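Local coordinates for LPG0439 HIT-related domain-containing protein (PDB 5L0L) that is of unknown function but, as the HIT-related part of a probable membrane protein, may resemble nucleotide-binding HIT-like proteins, at residues H14-Y19 / S65-P70; I40-D45 / R50-Y55. All blocks are in the same frame, centred on the assembly; numbering follows the deposited sequence.

Contact 1 of 2, residues H14-Y19 / S65-P70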
loop_
_atom_site.group_PDB
_atom_site.type_symbol
_atom_site.label_atom_id
_atom_site.label_comp_id
_atom_site.label_asym_id
_atom_site.label_seq_id
_atom_site.Cartn_x
_atom_site.Cartn_y
_atom_site.Cartn_z
ATOM N N HIS A 14 -2.067 -12.579 -24.207
ATOM C CA HIS A 14 -2.859 -12.170 -23.047
ATOM C C HIS A 14 -2.250 -10.865 -22.485
ATOM O O HIS A 14 -1.021 -10.735 -22.381
ATOM C CB HIS A 14 -2.856 -13.290 -21.992
ATOM C CG HIS A 14 -3.799 -13.064 -20.853
ATOM N ND1 HIS A 14 -3.384 -12.595 -19.624
ATOM C CD2 HIS A 14 -5.134 -13.268 -20.744
ATOM C CE1 HIS A 14 -4.424 -12.497 -18.815
ATOM N NE2 HIS A 14 -5.497 -12.911 -19.467
ATOM N N TRP A 15 -3.112 -9.903 -22.161
ATOM C CA TRP A 15 -2.698 -8.562 -21.689
ATOM C C TRP A 15 -1.686 -8.570 -20.515
ATOM O O TRP A 15 -0.895 -7.642 -20.357
ATOM C CB TRP A 15 -3.939 -7.696 -21.339
ATOM C CG TRP A 15 -4.814 -8.282 -20.283
ATOM C CD1 TRP A 15 -5.947 -9.030 -20.474
ATOM C CD2 TRP A 15 -4.622 -8.195 -18.857
ATOM N NE1 TRP A 15 -6.470 -9.414 -19.255
ATOM C CE2 TRP A 15 -5.682 -8.916 -18.247
ATOM C CE3 TRP A 15 -3.658 -7.578 -18.039
ATOM C CZ2 TRP A 15 -5.806 -9.039 -16.853
ATOM C CZ3 TRP A 15 -3.778 -7.694 -16.647
ATOM C CH2 TRP A 15 -4.851 -8.424 -16.070
ATOM N N SER A 16 -1.736 -9.610 -19.678
ATOM C CA SER A 16 -0.786 -9.791 -18.563
ATOM C C SER A 16 0.680 -9.970 -19.003
ATOM O O SER A 16 1.600 -9.666 -18.240
ATOM C CB SER A 16 -1.205 -11.002 -17.713
ATOM O OG SER A 16 -1.093 -12.195 -18.486
ATOM N N ILE A 17 0.883 -10.493 -20.211
ATOM C CA ILE A 17 2.219 -10.707 -20.752
ATOM C C ILE A 17 2.527 -9.588 -21.738
ATOM O O ILE A 17 3.573 -8.944 -21.619
ATOM C CB ILE A 17 2.361 -12.125 -21.386
ATOM C CG1 ILE A 17 2.139 -13.202 -20.297
ATOM C CG2 ILE A 17 3.727 -12.289 -22.076
ATOM C CD1 ILE A 17 2.180 -14.638 -20.780
ATOM N N ASP A 18 1.611 -9.338 -22.682
ATOM C CA ASP A 18 1.749 -8.231 -23.651
ATOM C C ASP A 18 1.224 -6.947 -22.991
ATOM O O ASP A 18 0.249 -6.324 -23.453
ATOM C CB ASP A 18 1.012 -8.548 -24.962
ATOM C CG ASP A 18 1.297 -7.529 -26.082
ATOM O OD1 ASP A 18 2.225 -6.688 -25.962
ATOM O OD2 ASP A 18 0.565 -7.567 -27.092
ATOM N N TYR A 19 1.890 -6.563 -21.906
ATOM C CA TYR A 19 1.368 -5.498 -21.027
ATOM C C TYR A 19 1.414 -4.095 -21.608
ATOM O O TYR A 19 0.659 -3.213 -21.117
ATOM C CB TYR A 19 2.075 -5.509 -19.669
ATOM C CG TYR A 19 3.496 -4.977 -19.673
ATOM C CD1 TYR A 19 4.595 -5.809 -19.928
ATOM C CD2 TYR A 19 3.738 -3.638 -19.380
ATOM C CE1 TYR A 19 5.890 -5.301 -19.912
ATOM C CE2 TYR A 19 5.011 -3.131 -19.369
ATOM C CZ TYR A 19 6.086 -3.956 -19.624
ATOM O OH TYR A 19 7.335 -3.396 -19.595
ATOM N N SER A 65 6.617 -17.290 -15.172
ATOM C CA SER A 65 7.167 -17.918 -13.977
ATOM C C SER A 65 6.873 -17.075 -12.722
ATOM O O SER A 65 6.987 -17.582 -11.628
ATOM C CB SER A 65 8.669 -18.141 -14.082
ATOM O OG SER A 65 9.364 -16.906 -14.093
ATOM N N ALA A 66 6.542 -15.791 -12.907
ATOM C CA ALA A 66 6.154 -14.911 -11.788
ATOM C C ALA A 66 4.639 -14.791 -11.561
ATOM O O ALA A 66 4.200 -13.867 -10.820
ATOM C CB ALA A 66 6.769 -13.537 -11.991
ATOM N N PHE A 67 3.845 -15.689 -12.155
ATOM C CA PHE A 67 2.409 -15.772 -11.908
ATOM C C PHE A 67 2.088 -16.845 -10.902
ATOM O O PHE A 67 2.797 -17.862 -10.800
ATOM C CB PHE A 67 1.609 -16.124 -13.168
ATOM C CG PHE A 67 1.687 -15.127 -14.291
ATOM C CD1 PHE A 67 2.010 -13.779 -14.087
ATOM C CD2 PHE A 67 1.376 -15.543 -15.595
ATOM C CE1 PHE A 67 2.051 -12.895 -15.161
ATOM C CE2 PHE A 67 1.423 -14.665 -16.661
ATOM C CZ PHE A 67 1.746 -13.327 -16.441
ATOM N N ASN A 68 1.015 -16.637 -10.143
ATOM C CA ASN A 68 0.397 -17.708 -9.346
ATOM C C ASN A 68 1.367 -18.456 -8.431
ATOM O O ASN A 68 1.458 -19.691 -8.461
ATOM C CB ASN A 68 -0.349 -18.682 -10.292
ATOM C CG ASN A 68 -1.407 -17.980 -11.143
ATOM O OD1 ASN A 68 -1.893 -16.897 -10.807
ATOM N ND2 ASN A 68 -1.771 -18.587 -12.243
ATOM N N ARG A 69 2.076 -17.710 -7.600
ATOM C CA ARG A 69 3.004 -18.319 -6.678
ATOM C C ARG A 69 3.270 -17.376 -5.521
ATOM O O ARG A 69 3.014 -16.154 -5.650
ATOM C CB ARG A 69 4.306 -18.686 -7.389
ATOM C CG ARG A 69 5.107 -17.530 -7.977
ATOM C CD ARG A 69 6.553 -17.974 -8.218
ATOM N NE ARG A 69 7.399 -16.982 -8.888
ATOM C CZ ARG A 69 8.051 -15.986 -8.281
ATOM N NH1 ARG A 69 7.935 -15.784 -6.955
ATOM N NH2 ARG A 69 8.852 -15.193 -9.000
ATOM N N PRO A 70 3.817 -17.910 -4.424
ATOM C CA PRO A 70 4.330 -17.017 -3.410
ATOM C C PRO A 70 5.450 -16.133 -3.940
ATOM O O PRO A 70 6.263 -16.565 -4.803
ATOM C CB PRO A 70 4.913 -17.981 -2.335
ATOM C CG PRO A 70 4.187 -19.274 -2.547
ATOM C CD PRO A 70 3.994 -19.340 -4.037
#

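Contact 2 of 2, residues I40-D45 / R50-Y55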
loop_
_atom_site.group_PDB
_atom_site.type_symbol
_atom_site.label_atom_id
_atom_site.label_comp_id
_atom_site.label_asym_id
_atom_site.label_seq_id
_atom_site.Cartn_x
_atom_site.Cartn_y
_atom_site.Cartn_z
ATOM N N ILE A 40 2.775 1.503 -15.267
ATOM C CA ILE A 40 1.875 1.897 -16.353
ATOM C C ILE A 40 0.699 2.691 -15.790
ATOM O O ILE A 40 0.322 2.510 -14.625
ATOM C CB ILE A 40 1.357 0.668 -17.184
ATOM C CG1 ILE A 40 0.288 -0.118 -16.425
ATOM C CG2 ILE A 40 2.513 -0.268 -17.566
ATOM C CD1 ILE A 40 -0.327 -1.243 -17.230
ATOM N N LEU A 41 0.108 3.570 -16.593
ATOM C CA LEU A 41 -1.189 4.133 -16.209
ATOM C C LEU A 41 -2.241 3.021 -16.338
ATOM O O LEU A 41 -2.176 2.182 -17.253
ATOM C CB LEU A 41 -1.582 5.352 -17.044
ATOM C CG LEU A 41 -0.843 6.631 -16.717
ATOM C CD1 LEU A 41 -1.080 7.629 -17.846
ATOM C CD2 LEU A 41 -1.304 7.231 -15.385
ATOM N N ASN A 42 -3.177 3.002 -15.405
ATOM C CA ASN A 42 -4.234 1.999 -15.423
ATOM C C ASN A 42 -5.079 2.161 -16.695
ATOM O O ASN A 42 -5.676 3.222 -16.883
ATOM C CB ASN A 42 -5.094 2.116 -14.169
ATOM C CG ASN A 42 -6.052 0.955 -14.026
ATOM O OD1 ASN A 42 -6.819 0.658 -14.954
ATOM N ND2 ASN A 42 -6.035 0.299 -12.879
ATOM N N PRO A 43 -5.128 1.134 -17.565
ATOM C CA PRO A 43 -5.824 1.327 -18.844
ATOM C C PRO A 43 -7.333 1.453 -18.738
ATOM O O PRO A 43 -7.937 1.963 -19.680
ATOM C CB PRO A 43 -5.495 0.066 -19.664
ATOM C CG PRO A 43 -4.760 -0.845 -18.766
ATOM C CD PRO A 43 -4.389 -0.150 -17.498
ATOM N N THR A 44 -7.915 1.024 -17.624
ATOM C CA THR A 44 -9.381 1.033 -17.476
ATOM C C THR A 44 -9.959 2.053 -16.509
ATOM O O THR A 44 -11.174 2.171 -16.441
ATOM C CB THR A 44 -9.897 -0.365 -17.094
ATOM O OG1 THR A 44 -9.390 -0.752 -15.814
ATOM C CG2 THR A 44 -9.475 -1.363 -18.120
ATOM N N ASP A 45 -9.118 2.813 -15.807
ATOM C CA ASP A 45 -9.597 3.772 -14.843
ATOM C C ASP A 45 -8.601 4.930 -14.742
ATOM O O ASP A 45 -7.496 4.755 -14.241
ATOM C CB ASP A 45 -9.768 3.090 -13.477
ATOM C CG ASP A 45 -10.499 3.970 -12.466
ATOM O OD1 ASP A 45 -11.084 5.024 -12.838
ATOM O OD2 ASP A 45 -10.502 3.583 -11.276
ATOM N N ARG A 50 -4.499 6.962 -11.736
ATOM C CA ARG A 50 -4.055 5.666 -11.221
ATOM C C ARG A 50 -2.930 5.068 -12.056
ATOM O O ARG A 50 -3.034 5.042 -13.309
ATOM C CB ARG A 50 -5.200 4.664 -11.226
ATOM C CG ARG A 50 -6.128 4.709 -10.058
ATOM C CD ARG A 50 -7.300 3.750 -10.294
ATOM N NE ARG A 50 -6.913 2.362 -10.111
ATOM C CZ ARG A 50 -7.778 1.346 -9.941
ATOM N NH1 ARG A 50 -9.093 1.531 -10.036
ATOM N NH2 ARG A 50 -7.304 0.126 -9.699
ATOM N N ILE A 51 -1.905 4.551 -11.376
ATOM C CA ILE A 51 -0.903 3.689 -11.996
ATOM C C ILE A 51 -0.954 2.287 -11.397
ATOM O O ILE A 51 -1.497 2.075 -10.310
ATOM C CB ILE A 51 0.527 4.243 -11.868
ATOM C CG1 ILE A 51 0.924 4.377 -10.404
ATOM C CG2 ILE A 51 0.657 5.542 -12.665
ATOM C CD1 ILE A 51 2.389 4.674 -10.179
ATOM N N ILE A 52 -0.419 1.336 -12.146
ATOM C CA ILE A 52 -0.165 -0.029 -11.651
ATOM C C ILE A 52 1.348 -0.230 -11.697
ATOM O O ILE A 52 1.995 0.056 -12.711
ATOM C CB ILE A 52 -0.835 -1.078 -12.529
ATOM C CG1 ILE A 52 -2.348 -0.824 -12.629
ATOM C CG2 ILE A 52 -0.561 -2.499 -11.999
ATOM C CD1 ILE A 52 -3.025 -1.596 -13.752
ATOM N N ILE A 53 1.905 -0.699 -10.592
ATOM C CA ILE A 53 3.298 -1.055 -10.495
ATOM C C ILE A 53 3.284 -2.563 -10.371
ATOM O O ILE A 53 2.636 -3.099 -9.449
ATOM C CB ILE A 53 3.953 -0.437 -9.251
ATOM C CG1 ILE A 53 3.806 1.085 -9.299
ATOM C CG2 ILE A 53 5.424 -0.893 -9.150
ATOM C CD1 ILE A 53 4.409 1.806 -8.107
ATOM N N ARG A 54 3.952 -3.234 -11.320
ATOM C CA ARG A 54 3.864 -4.671 -11.457
ATOM C C ARG A 54 5.237 -5.328 -11.575
ATOM O O ARG A 54 6.121 -4.840 -12.281
ATOM C CB ARG A 54 2.970 -5.026 -12.655
ATOM C CG ARG A 54 2.945 -6.503 -13.046
ATOM C CD ARG A 54 3.996 -6.793 -14.074
ATOM N NE ARG A 54 3.931 -8.166 -14.609
ATOM C CZ ARG A 54 3.273 -8.543 -15.715
ATOM N NH1 ARG A 54 2.574 -7.684 -16.462
ATOM N NH2 ARG A 54 3.329 -9.808 -16.077
ATOM N N TYR A 55 5.398 -6.441 -10.871
ATOM C CA TYR A 55 6.639 -7.205 -10.933
ATOM C C TYR A 55 6.583 -8.064 -12.185
ATOM O O TYR A 55 5.677 -8.887 -12.325
ATOM C CB TYR A 55 6.725 -8.099 -9.695
ATOM C CG TYR A 55 7.874 -9.074 -9.683
ATOM C CD1 TYR A 55 9.166 -8.666 -9.979
ATOM C CD2 TYR A 55 7.665 -10.407 -9.306
ATOM C CE1 TYR A 55 10.232 -9.586 -9.953
ATOM C CE2 TYR A 55 8.723 -11.318 -9.261
ATOM C CZ TYR A 55 9.996 -10.898 -9.609
ATOM O OH TYR A 55 11.067 -11.809 -9.548
HETATM O O HOH W 1 -4.282 1.303 -10.537
HETATM O O HOH W 2 -4.982 5.946 -14.925
#

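Contact 1 of 2, residues H14-Y19 / S65-P70
F67 carries its ring anti to its own carbonyl carbon, chi1 -62°, and this sends the far end of the ring toward S16 and I17. I17 answers from the other loop with CG1 likewise anti to the carbonyl carbon, beside the backbone N. The two side chains cross at about a right angle. CG1 of I17 meets the ring at its edge, near the ring plane, 3.9 Å from CZ of F67. CD1 of I17 lies a little farther off, 4.2 Å from CE2 of F67. OG of S16 approaches the same end of the ring obliquely, 3.7 Å from CZ of F67. The backbones stay well apart, with CA of S16 and CA of F67 9.5 Å from each other. The ring of F67 spans most of the gap, and the side chains of S16 and I17 meet its far end.

The hydroxyl of S16 has its polar partner within its own loop. OG of S16 and ND1 of H14 are 2.6 Å apart in a hydrogen bond. NE2 of H14 is bonded in turn to the carbonyl of E122, so both ring nitrogens are engaged. The turn itself is held by O of H14, which accepts from the backbone N of I17 and of D18. P124 touches S16 and F67, and Y10 meets F67 edge-to-face.

The contact joins the loop before strand 25-31 to the loop before helix 73-92. Across it the chemistry is plain van der Waals packing. The bond to H14 lets the S16 hydroxyl lie against the ring without losing a polar partner.

Contact 2 of 2, residues I40-D45 / R50-Y55
I40 and I52 form an antiparallel hydrogen-bonded pair at the turn end of a beta hairpin. N of I40 gives to O of I52 at 3.0 Å, and N of I52 gives back to O of I40 at 2.8 Å. Their side chains lie side by side on one face of the sheet. L41 and I51 follow as a non-hydrogen-bonded pair; their backbones bond outward, to T24 and M131. Beyond them, N of N42 donates almost straight to O of R50, 2.9 Å away at 177°, from above the carbonyl plane. A water lies within hydrogen-bonding distance of that carbonyl and of O of D45, but has more acceptors in reach than protons, so it need not serve both at once.

OD1 of N42 takes N of T44 at 2.9 Å, making an Asx turn, and OG1 of T44 as well. Its ND2 lies over one face of the R50 guanidinium. ND2 of N42 and NH2 of R50 are both donors and do not bond. A second water serves both groups: it accepts from ND2 of N42 and NE of R50, and donates to O of I51. O of N42 accepts from NE1 of W174.

The R50 chain bends at chi3 (75°), which turns the guanidinium edge to D45. NH1 of R50 forms a salt bridge to OD2 of D45, 2.8 Å long, on the anti lone pair. NH1 also gives to O of L158. OD2 of D45 also meets R47, and OD1 accepts from N of I172.

Strand 51-58 runs between strands 35-41 and 128-134 in the antiparallel sheet. I51 packs on helix 73-92, and both L41 and I51 reach helix 176-194.

Overall arrangement
Both contacts are buried, but the centre of contact 2 lies about 4 Å from the centre of the chain, that of contact 1 about 13 Å. Contact 2 holds two neighbouring strands of the central sheet and the turn between them. Contact 1 joins two loops, with both of those strands falling between its segments in sequence. The chemistry follows the place: backbone pairing, a salt bridge and waters in the hairpin, a single phenyl ring between the loops. The centres of contact 1 and contact 2 are about 14 Å apart. R54 connects the two. Its NH2 probably bonds to O of S16 and packs on F67, tying strand 51-58 to the loops of contact 1.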